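Local atomic coordinates of precorrin-3 methylase (Rhodobacter capsulatus, PDB entry 3NUT), a protein that probably transfers methyl groups from S-adenosyl-L-methionine to a precorrin intermediate in cobalamin (vitamin B12) biosynthesis and binds the by-product S-adenosyl-L-homocysteine. Residues Ala14-Gly19 against Pro26-Ala31; Pro89-Met94 against Gly118-Leu123; Tyr169-Lys174 against Thr227-Gly232. One frame throughout, in Å; residues are numbered along the deposited sequence.

Contact 1: residues Ala14-Gly19 against Pro26-Ala31; sequences AGLGPG and PEVTAA. With SAH (S-adenosyl-L-homocysteine), chain E.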
loop_
_atom_site.group_PDB
_atom_site.type_symbol
_atom_site.label_atom_id
_atom_site.label_comp_id
_atom_site.label_asym_id
_atom_site.label_seq_id
_atom_site.Cartn_x
_atom_site.Cartn_y
_atom_site.Cartn_z
ATOM N N ALA A 14 -0.432 15.163 -3.437
ATOM C CA ALA A 14 0.039 14.226 -4.442
ATOM C C ALA A 14 1.243 13.399 -3.998
ATOM O O ALA A 14 2.267 13.966 -3.580
ATOM C CB ALA A 14 0.400 15.005 -5.714
ATOM N N GLY A 15 1.158 12.072 -4.144
ATOM C CA GLY A 15 2.287 11.207 -3.828
ATOM C C GLY A 15 3.318 11.053 -4.947
ATOM O O GLY A 15 2.983 10.784 -6.093
ATOM N N LEU A 16 4.583 11.225 -4.615
ATOM C CA LEU A 16 5.635 11.152 -5.615
ATOM C C LEU A 16 6.281 9.785 -5.718
ATOM O O LEU A 16 7.283 9.642 -6.455
ATOM C CB LEU A 16 6.728 12.198 -5.301
ATOM C CG LEU A 16 6.324 13.676 -5.323
ATOM C CD1 LEU A 16 7.501 14.559 -5.033
ATOM C CD2 LEU A 16 5.776 14.096 -6.690
ATOM N N GLY A 17 5.755 8.777 -5.014
ATOM C CA GLY A 17 6.433 7.465 -4.952
ATOM C C GLY A 17 7.749 7.461 -4.148
ATOM O O GLY A 17 8.125 8.469 -3.530
ATOM N N PRO A 18 8.462 6.316 -4.145
ATOM C CA PRO A 18 9.612 6.210 -3.264
ATOM C C PRO A 18 10.904 6.818 -3.791
ATOM O O PRO A 18 11.922 6.742 -3.114
ATOM C CB PRO A 18 9.748 4.698 -3.042
ATOM C CG PRO A 18 9.165 4.093 -4.286
ATOM C CD PRO A 18 8.210 5.068 -4.889
ATOM N N GLY A 19 10.883 7.422 -4.974
ATOM C CA GLY A 19 12.091 8.079 -5.477
ATOM C C GLY A 19 12.229 8.048 -6.977
ATOM O O GLY A 19 12.336 9.112 -7.606
ATOM N N PRO A 26 0.965 8.881 -13.975
ATOM C CA PRO A 26 0.621 9.942 -14.933
ATOM C C PRO A 26 -0.388 10.960 -14.382
ATOM O O PRO A 26 -0.304 12.129 -14.722
ATOM C CB PRO A 26 0.028 9.160 -16.115
ATOM C CG PRO A 26 0.933 7.845 -16.078
ATOM C CD PRO A 26 0.938 7.538 -14.602
ATOM N N GLU A 27 -1.323 10.517 -13.560
ATOM C CA GLU A 27 -2.264 11.426 -12.874
ATOM C C GLU A 27 -1.508 12.481 -12.056
ATOM O O GLU A 27 -1.859 13.683 -12.100
ATOM C CB GLU A 27 -3.208 10.612 -11.968
ATOM C CG GLU A 27 -3.923 11.436 -10.867
ATOM C CD GLU A 27 -5.048 10.688 -10.149
ATOM O OE1 GLU A 27 -4.873 10.174 -9.021
ATOM O OE2 GLU A 27 -6.138 10.631 -10.713
ATOM N N VAL A 28 -0.462 12.039 -11.318
ATOM C CA VAL A 28 0.337 12.964 -10.500
ATOM C C VAL A 28 1.212 13.839 -11.401
ATOM O O VAL A 28 1.266 15.047 -11.217
ATOM C CB VAL A 28 1.135 12.292 -9.326
ATOM C CG1 VAL A 28 2.182 13.271 -8.729
ATOM C CG2 VAL A 28 0.195 11.794 -8.241
ATOM N N THR A 29 1.876 13.252 -12.395
ATOM C CA THR A 29 2.616 14.096 -13.342
ATOM C C THR A 29 1.686 15.215 -13.948
ATOM O O THR A 29 2.134 16.336 -14.141
ATOM C CB THR A 29 3.284 13.259 -14.432
ATOM O OG1 THR A 29 4.298 12.416 -13.834
ATOM C CG2 THR A 29 3.939 14.159 -15.559
ATOM N N ALA A 30 0.427 14.894 -14.237
ATOM C CA ALA A 30 -0.523 15.877 -14.817
ATOM C C ALA A 30 -0.959 16.988 -13.840
ATOM O O ALA A 30 -1.080 18.142 -14.245
ATOM C CB ALA A 30 -1.750 15.170 -15.407
ATOM N N ALA A 31 -1.196 16.647 -12.568
ATOM C CA ALA A 31 -1.461 17.658 -11.537
ATOM C C ALA A 31 -0.280 18.636 -11.376
ATOM O O ALA A 31 -0.465 19.854 -11.254
ATOM C CB ALA A 31 -1.785 16.989 -10.183
HETATM N N SAH E . 4.058 8.718 2.532
HETATM C CA SAH E . 5.306 7.903 2.651
HETATM C CB SAH E . 5.642 7.627 4.125
HETATM C CG SAH E . 6.206 8.871 4.812
HETATM S SD SAH E . 7.133 8.504 6.284
HETATM C C SAH E . 5.014 6.635 1.937
HETATM O O SAH E . 3.835 6.478 1.647
HETATM O OXT SAH E . 5.857 5.768 1.634
HETATM C "C5'" SAH E . 8.796 8.398 5.662
HETATM C "C4'" SAH E . 9.400 7.002 5.914
HETATM O "O4'" SAH E . 9.002 6.120 4.855
HETATM C "C3'" SAH E . 10.932 6.908 5.955
HETATM O "O3'" SAH E . 11.499 7.060 7.264
HETATM C "C2'" SAH E . 11.204 5.500 5.473
HETATM O "O2'" SAH E . 11.004 4.525 6.519
HETATM C "C1'" SAH E . 10.099 5.284 4.458
HETATM N N9 SAH E . 10.552 5.592 3.080
HETATM C C8 SAH E . 10.139 6.606 2.294
HETATM N N7 SAH E . 10.771 6.550 1.082
HETATM C C5 SAH E . 11.605 5.481 1.079
HETATM C C6 SAH E . 12.561 4.828 0.132
HETATM N N6 SAH E . 12.787 5.312 -1.116
HETATM N N1 SAH E . 13.230 3.722 0.547
HETATM C C2 SAH E . 13.037 3.212 1.781
HETATM N N3 SAH E . 12.187 3.756 2.684
HETATM C C4 SAH E . 11.458 4.867 2.403
#
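V28 points its isopropyl group from the first turn of helix 26-34 at the end of strand 10-15, and nearly the whole contact gathers round this one side chain. With CG1 anti to the backbone N (chi1 167°), both methyls face the G15 carbonyl oxygen from the same side, CG1 and CG2 of V28 each 3.7 Å from G15 O. CG1 of V28 also meets A14 CB at 3.9 Å, methyl against methyl, and CD2 of L16 reaches to 4.2 Å from the same V28 CG1. A branched valine suits the spot, spreading over the G15 carbonyl and the small A14, whose CB points at the helix and allows the close approach.

Past L16 the chain leaves the strand. L16 and G17 both face G87, a classic beta bulge; G17 has positive phi, and a CB there would run into CD of P18, so glycine fits. This turn, in the glycine-rich loop familiar from tetrapyrrole methylases, delivers the carbonyl of P18 to the adenine: SAH N6 donates to P18 O at 2.6 Å, by a bent bond of 131°.

At the helix start E27 forms a salt bridge to R20 of the second subunit. Around the contact, L116 of strand 113-116 packs on V28 and A31, and V82 and V84 of strand 80-85 back A14 and L16.

Contact 2: residues Pro89-Met94 against Gly118-Leu123; sequences PGVFAM and GITAML. With SAH (S-adenosyl-L-homocysteine), chain E.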
loop_
_atom_site.group_PDB
_atom_site.type_symbol
_atom_site.label_atom_id
_atom_site.label_comp_id
_atom_site.label_asym_id
_atom_site.label_seq_id
_atom_site.Cartn_x
_atom_site.Cartn_y
_atom_site.Cartn_z
ATOM N N PRO A 89 0.259 9.776 -0.343
ATOM C CA PRO A 89 0.005 10.877 0.626
ATOM C C PRO A 89 -0.920 10.529 1.797
ATOM O O PRO A 89 -1.056 11.322 2.753
ATOM C CB PRO A 89 -0.616 11.985 -0.245
ATOM C CG PRO A 89 -1.244 11.278 -1.378
ATOM C CD PRO A 89 -0.469 9.973 -1.610
ATOM N N GLY A 90 -1.537 9.354 1.727
ATOM C CA GLY A 90 -2.418 8.867 2.778
ATOM C C GLY A 90 -1.690 7.944 3.743
ATOM O O GLY A 90 -2.311 7.305 4.614
ATOM N N VAL A 91 -0.371 7.872 3.597
ATOM C CA VAL A 91 0.428 6.956 4.399
ATOM C C VAL A 91 1.439 7.753 5.241
ATOM O O VAL A 91 2.524 8.138 4.759
ATOM C CB VAL A 91 1.092 5.854 3.512
ATOM C CG1 VAL A 91 1.931 4.894 4.370
ATOM C CG2 VAL A 91 0.035 5.064 2.746
ATOM N N PHE A 92 1.065 8.022 6.493
ATOM C CA PHE A 92 1.914 8.819 7.412
ATOM C C PHE A 92 2.451 10.055 6.701
ATOM O O PHE A 92 3.667 10.238 6.605
ATOM C CB PHE A 92 3.067 7.964 7.968
ATOM C CG PHE A 92 2.599 6.665 8.548
ATOM C CD1 PHE A 92 1.594 6.652 9.539
ATOM C CD2 PHE A 92 3.135 5.458 8.104
ATOM C CE1 PHE A 92 1.129 5.455 10.063
ATOM C CE2 PHE A 92 2.682 4.248 8.629
ATOM C CZ PHE A 92 1.668 4.242 9.603
ATOM N N ALA A 93 1.534 10.880 6.179
ATOM C CA ALA A 93 1.891 11.960 5.251
ATOM C C ALA A 93 0.858 13.067 5.254
ATOM O O ALA A 93 0.100 13.198 6.205
ATOM C CB ALA A 93 2.147 11.401 3.821
ATOM N N MET A 94 0.830 13.870 4.194
ATOM C CA MET A 94 0.166 15.167 4.234
ATOM C C MET A 94 -1.377 15.172 4.045
ATOM O O MET A 94 -2.043 16.161 4.390
ATOM C CB MET A 94 0.845 16.125 3.240
ATOM C CG MET A 94 2.101 16.821 3.776
ATOM S SD MET A 94 1.777 17.880 5.221
ATOM C CE MET A 94 0.627 19.068 4.556
ATOM N N GLY A 118 0.125 7.287 -4.521
ATOM C CA GLY A 118 1.449 6.912 -5.120
ATOM C C GLY A 118 1.959 5.567 -4.590
ATOM O O GLY A 118 1.325 4.934 -3.711
ATOM N N ILE A 119 3.072 5.089 -5.145
ATOM C CA ILE A 119 3.685 3.836 -4.677
ATOM C C ILE A 119 4.229 4.070 -3.279
ATOM O O ILE A 119 5.052 4.962 -3.100
ATOM C CB ILE A 119 4.859 3.409 -5.629
ATOM C CG1 ILE A 119 4.377 3.181 -7.083
ATOM C CG2 ILE A 119 5.607 2.188 -5.099
ATOM C CD1 ILE A 119 3.221 2.135 -7.286
ATOM N N THR A 120 3.776 3.320 -2.270
ATOM C CA THR A 120 4.371 3.497 -0.947
ATOM C C THR A 120 5.631 2.663 -0.831
ATOM O O THR A 120 5.677 1.529 -1.337
ATOM C CB THR A 120 3.509 3.019 0.214
ATOM O OG1 THR A 120 3.004 1.708 -0.079
ATOM C CG2 THR A 120 2.391 3.945 0.486
ATOM N N ALA A 121 6.608 3.209 -0.094
ATOM C CA ALA A 121 7.858 2.549 0.229
ATOM C C ALA A 121 7.765 1.077 0.623
ATOM O O ALA A 121 8.572 0.264 0.161
ATOM C CB ALA A 121 8.613 3.358 1.297
ATOM N N MET A 122 6.804 0.705 1.451
ATOM C CA MET A 122 6.704 -0.701 1.872
ATOM C C MET A 122 6.532 -1.667 0.689
ATOM O O MET A 122 7.235 -2.681 0.580
ATOM C CB MET A 122 5.599 -0.914 2.918
ATOM C CG MET A 122 4.154 -0.709 2.441
ATOM S SD MET A 122 2.968 -0.917 3.811
ATOM C CE MET A 122 3.272 -2.625 4.227
ATOM N N LEU A 123 5.606 -1.312 -0.198
ATOM C CA LEU A 123 5.262 -2.130 -1.348
ATOM C C LEU A 123 6.336 -2.023 -2.406
ATOM O O LEU A 123 6.528 -2.956 -3.159
ATOM C CB LEU A 123 3.888 -1.725 -1.916
ATOM C CG LEU A 123 2.634 -2.046 -1.070
ATOM C CD1 LEU A 123 1.390 -1.788 -1.884
ATOM C CD2 LEU A 123 2.611 -3.481 -0.579
HETATM N N SAH E . 4.058 8.718 2.532
HETATM C CA SAH E . 5.306 7.903 2.651
HETATM C CB SAH E . 5.642 7.627 4.125
HETATM C CG SAH E . 6.206 8.871 4.812
HETATM S SD SAH E . 7.133 8.504 6.284
HETATM C C SAH E . 5.014 6.635 1.937
HETATM O O SAH E . 3.835 6.478 1.647
HETATM O OXT SAH E . 5.857 5.768 1.634
HETATM C "C5'" SAH E . 8.796 8.398 5.662
HETATM C "C4'" SAH E . 9.400 7.002 5.914
HETATM O "O4'" SAH E . 9.002 6.120 4.855
HETATM C "C3'" SAH E . 10.932 6.908 5.955
HETATM O "O3'" SAH E . 11.499 7.060 7.264
HETATM C "C2'" SAH E . 11.204 5.500 5.473
HETATM O "O2'" SAH E . 11.004 4.525 6.519
HETATM C "C1'" SAH E . 10.099 5.284 4.458
HETATM N N9 SAH E . 10.552 5.592 3.080
HETATM C C8 SAH E . 10.139 6.606 2.294
HETATM N N7 SAH E . 10.771 6.550 1.082
HETATM C C5 SAH E . 11.605 5.481 1.079
HETATM C C6 SAH E . 12.561 4.828 0.132
HETATM N N6 SAH E . 12.787 5.312 -1.116
HETATM N N1 SAH E . 13.230 3.722 0.547
HETATM C C2 SAH E . 13.037 3.212 1.781
HETATM N N3 SAH E . 12.187 3.756 2.684
HETATM C C4 SAH E . 11.458 4.867 2.403
#
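V91 and T120 meet through one methyl each, and in both residues that methyl, CG2, is turned anti to the carbonyl carbon. The first torsions, -180° in V91 and 48° in T120, aim the groups so that the side chains cross at about a right angle, and V91 CG2 comes to 3.5 Å from T120 CG2, tighter than usual carbon contact. Beta-branched residues suit this buried spot, since branching at CB puts a methyl close to the backbone, where its position is set by chi1 alone. The other touch is slight: P89 CD lies 4.0 Å from G118 N, whose N-H is taken by OD1 of D88, whose OD2 holds G90 N.

The amino-acid end of SAH lies against this methyl pair and is bonded to both segments. T120 CG2 approaches SAH O to 3.1 Å. SAH N donates to V91 O at 2.8 Å, and A121 N donates to SAH OXT at 3.2 Å and 159°. A121 CB sits over the purine, 3.4 Å from SAH C4, small enough to let the adenine lie close.

The amino-acid end is thus bonded here by backbone groups: a loop carbonyl takes the amino group, and the first turn of helix 121-129 offers an N-H to the carboxylate. The helix start would probably stabilise that negative charge, although the T120 side chain, at the N-cap, makes no capping bond.

Contact 3: residues Tyr169-Lys174 against Thr227-Gly232; sequences YNPRSK and TVVLVG. With SAH (S-adenosyl-L-homocysteine), chain E.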
loop_
_atom_site.group_PDB
_atom_site.type_symbol
_atom_site.label_atom_id
_atom_site.label_comp_id
_atom_site.label_asym_id
_atom_site.label_seq_id
_atom_site.Cartn_x
_atom_site.Cartn_y
_atom_site.Cartn_z
ATOM N N TYR A 169 7.603 2.166 9.221
ATOM C CA TYR A 169 7.961 3.457 8.656
ATOM C C TYR A 169 8.637 4.298 9.742
ATOM O O TYR A 169 8.186 4.330 10.897
ATOM C CB TYR A 169 6.721 4.171 8.091
ATOM C CG TYR A 169 6.195 3.643 6.747
ATOM C CD1 TYR A 169 6.285 4.411 5.587
ATOM C CD2 TYR A 169 5.598 2.383 6.648
ATOM C CE1 TYR A 169 5.802 3.933 4.355
ATOM C CE2 TYR A 169 5.121 1.898 5.438
ATOM C CZ TYR A 169 5.211 2.674 4.284
ATOM O OH TYR A 169 4.729 2.172 3.068
ATOM N N ASN A 170 9.723 4.970 9.371
ATOM C CA ASN A 170 10.437 5.858 10.290
ATOM C C ASN A 170 11.024 5.055 11.442
ATOM O O ASN A 170 10.619 5.226 12.584
ATOM C CB ASN A 170 9.486 6.936 10.822
ATOM C CG ASN A 170 8.856 7.734 9.726
ATOM O OD1 ASN A 170 9.544 8.364 8.952
ATOM N ND2 ASN A 170 7.542 7.704 9.647
ATOM N N PRO A 171 11.977 4.158 11.145
ATOM C CA PRO A 171 12.399 3.248 12.204
ATOM C C PRO A 171 13.296 3.949 13.240
ATOM O O PRO A 171 13.079 3.780 14.447
ATOM C CB PRO A 171 13.142 2.133 11.444
ATOM C CG PRO A 171 13.146 2.532 9.977
ATOM C CD PRO A 171 12.793 3.992 9.928
ATOM N N ARG A 172 14.248 4.759 12.775
ATOM C CA ARG A 172 15.163 5.474 13.664
ATOM C C ARG A 172 14.737 6.911 13.966
ATOM O O ARG A 172 15.028 7.820 13.193
ATOM C CB ARG A 172 16.590 5.485 13.104
ATOM C CG ARG A 172 17.159 4.128 12.709
ATOM C CD ARG A 172 17.222 3.095 13.850
ATOM N NE ARG A 172 17.811 3.580 15.100
ATOM C CZ ARG A 172 19.079 3.962 15.263
ATOM N NH1 ARG A 172 19.939 3.970 14.245
ATOM N NH2 ARG A 172 19.482 4.369 16.462
ATOM N N SER A 173 14.073 7.107 15.107
ATOM C CA SER A 173 13.699 8.439 15.583
ATOM C C SER A 173 14.940 9.242 15.992
ATOM O O SER A 173 15.835 8.742 16.689
ATOM C CB SER A 173 12.707 8.322 16.745
ATOM O OG SER A 173 12.240 9.595 17.192
ATOM N N LYS A 174 14.989 10.485 15.526
ATOM C CA LYS A 174 16.095 11.391 15.809
ATOM C C LYS A 174 16.037 11.790 17.278
ATOM O O LYS A 174 17.064 11.868 17.935
ATOM C CB LYS A 174 15.981 12.628 14.912
ATOM C CG LYS A 174 17.152 13.614 14.978
ATOM C CD LYS A 174 16.635 15.062 15.104
ATOM C CE LYS A 174 17.449 16.040 14.267
ATOM N NZ LYS A 174 17.056 15.962 12.827
ATOM N N THR A 227 15.214 3.936 5.410
ATOM C CA THR A 227 14.972 2.492 5.509
ATOM C C THR A 227 13.546 2.203 5.935
ATOM O O THR A 227 12.963 2.930 6.737
ATOM C CB THR A 227 15.979 1.849 6.507
ATOM O OG1 THR A 227 17.301 2.149 6.063
ATOM C CG2 THR A 227 15.840 0.328 6.624
ATOM N N VAL A 228 12.986 1.150 5.354
ATOM C CA VAL A 228 11.716 0.627 5.780
ATOM C C VAL A 228 11.982 -0.837 6.160
ATOM O O VAL A 228 12.718 -1.553 5.467
ATOM C CB VAL A 228 10.601 0.821 4.692
ATOM C CG1 VAL A 228 10.897 0.040 3.419
ATOM C CG2 VAL A 228 9.230 0.431 5.234
ATOM N N VAL A 229 11.404 -1.269 7.267
ATOM C CA VAL A 229 11.735 -2.570 7.830
ATOM C C VAL A 229 10.531 -3.498 7.700
ATOM O O VAL A 229 9.429 -3.200 8.194
ATOM C CB VAL A 229 12.200 -2.447 9.319
ATOM C CG1 VAL A 229 12.522 -3.829 9.926
ATOM C CG2 VAL A 229 13.385 -1.481 9.453
ATOM N N LEU A 230 10.744 -4.611 7.014
ATOM C CA LEU A 230 9.690 -5.575 6.799
ATOM C C LEU A 230 9.884 -6.758 7.729
ATOM O O LEU A 230 10.979 -7.289 7.860
ATOM C CB LEU A 230 9.638 -6.039 5.341
ATOM C CG LEU A 230 9.583 -4.968 4.244
ATOM C CD1 LEU A 230 9.701 -5.618 2.875
ATOM C CD2 LEU A 230 8.336 -4.085 4.315
ATOM N N VAL A 231 8.803 -7.136 8.390
ATOM C CA VAL A 231 8.784 -8.274 9.264
ATOM C C VAL A 231 7.827 -9.284 8.647
ATOM O O VAL A 231 6.677 -8.954 8.377
ATOM C CB VAL A 231 8.281 -7.881 10.672
ATOM C CG1 VAL A 231 8.553 -9.011 11.655
ATOM C CG2 VAL A 231 8.959 -6.613 11.145
ATOM N N GLY A 232 8.298 -10.510 8.423
ATOM C CA GLY A 232 7.438 -11.550 7.869
ATOM C C GLY A 232 6.340 -12.040 8.804
ATOM O O GLY A 232 6.253 -11.595 9.957
HETATM N N SAH E . 4.058 8.718 2.532
HETATM C CA SAH E . 5.306 7.903 2.651
HETATM C CB SAH E . 5.642 7.627 4.125
HETATM C CG SAH E . 6.206 8.871 4.812
HETATM S SD SAH E . 7.133 8.504 6.284
HETATM C C SAH E . 5.014 6.635 1.937
HETATM O O SAH E . 3.835 6.478 1.647
HETATM O OXT SAH E . 5.857 5.768 1.634
HETATM C "C5'" SAH E . 8.796 8.398 5.662
HETATM C "C4'" SAH E . 9.400 7.002 5.914
HETATM O "O4'" SAH E . 9.002 6.120 4.855
HETATM C "C3'" SAH E . 10.932 6.908 5.955
HETATM O "O3'" SAH E . 11.499 7.060 7.264
HETATM C "C2'" SAH E . 11.204 5.500 5.473
HETATM O "O2'" SAH E . 11.004 4.525 6.519
HETATM C "C1'" SAH E . 10.099 5.284 4.458
HETATM N N9 SAH E . 10.552 5.592 3.080
HETATM C C8 SAH E . 10.139 6.606 2.294
HETATM N N7 SAH E . 10.771 6.550 1.082
HETATM C C5 SAH E . 11.605 5.481 1.079
HETATM C C6 SAH E . 12.561 4.828 0.132
HETATM N N6 SAH E . 12.787 5.312 -1.116
HETATM N N1 SAH E . 13.230 3.722 0.547
HETATM C C2 SAH E . 13.037 3.212 1.781
HETATM N N3 SAH E . 12.187 3.756 2.684
HETATM C C4 SAH E . 11.458 4.867 2.403
#
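Y169, at the end of strand 165-169, lies beside V228 of the antiparallel strand 227-231, their CA atoms 5.5 Å apart, and beyond it N170 turns the chain away through positive backbone angles (phi 64°) that asparagine tolerates well. The valine approaches the tyrosine ring from above: V228 CG2 lies over one face, 4.4 Å from Y169 CD2. With CG2 anti to the backbone N, CG1 of V228 is left to turn to the adenine, 4.0 Å from SAH N3. At the edge of the tyrosine ring, in its plane, stands the ligand carboxylate, with Y169 CE1 3.3 Å from SAH OXT; the hydroxyl itself is engaged by the backbone N of M122.

P171 is the second point of contact. Its ring presses on the neighbouring strand, P171 CG reaching 3.3 Å from T227 O, and it crosses V229 obliquely, CG to CG2. The rigid ring, with no N-H to satisfy, fits a packed place beside a carbonyl already in use. That carbonyl is one of two backbone groups that hold the ribose: SAH O2' donates to T227 O at 2.5 Å, and N170 N donates to SAH O2' almost straight, at 173°. N170 OD1 adds a close approach to SAH O3' of 2.9 Å, while its ND2 is held by N141.

In the mixed sheet, strand 227-231 runs between 165-169 and 196-201, with V229 bonded through its backbone to F168 and V228 to A200. On the far side of strand 165-169, strand 137-141 and the loop just after it pair with Y169, through I140 and L142.

In the fold
From the N terminus, contact 1 closes first, folding the loop after strand 10-15 so that helix 26-34 packs back on that strand. Contact 2 opens only later, spanning helix 94-104 and strand 113-116 to bring the loop after strand 80-85 against the start of helix 121-129. Contact 3 closes the longest loop, joining the end of strand 165-169 to strand 227-231. The three follow in series, with none nested or crossed. Contacts 1 and 2 touch through P18 and I119, and contacts 2 and 3 through M122 and Y169, whereas contacts 1 and 3 do not touch, their nearest atoms about 8 Å apart, but both reach SAH, which lies between the parallel sheet and the mixed sheet.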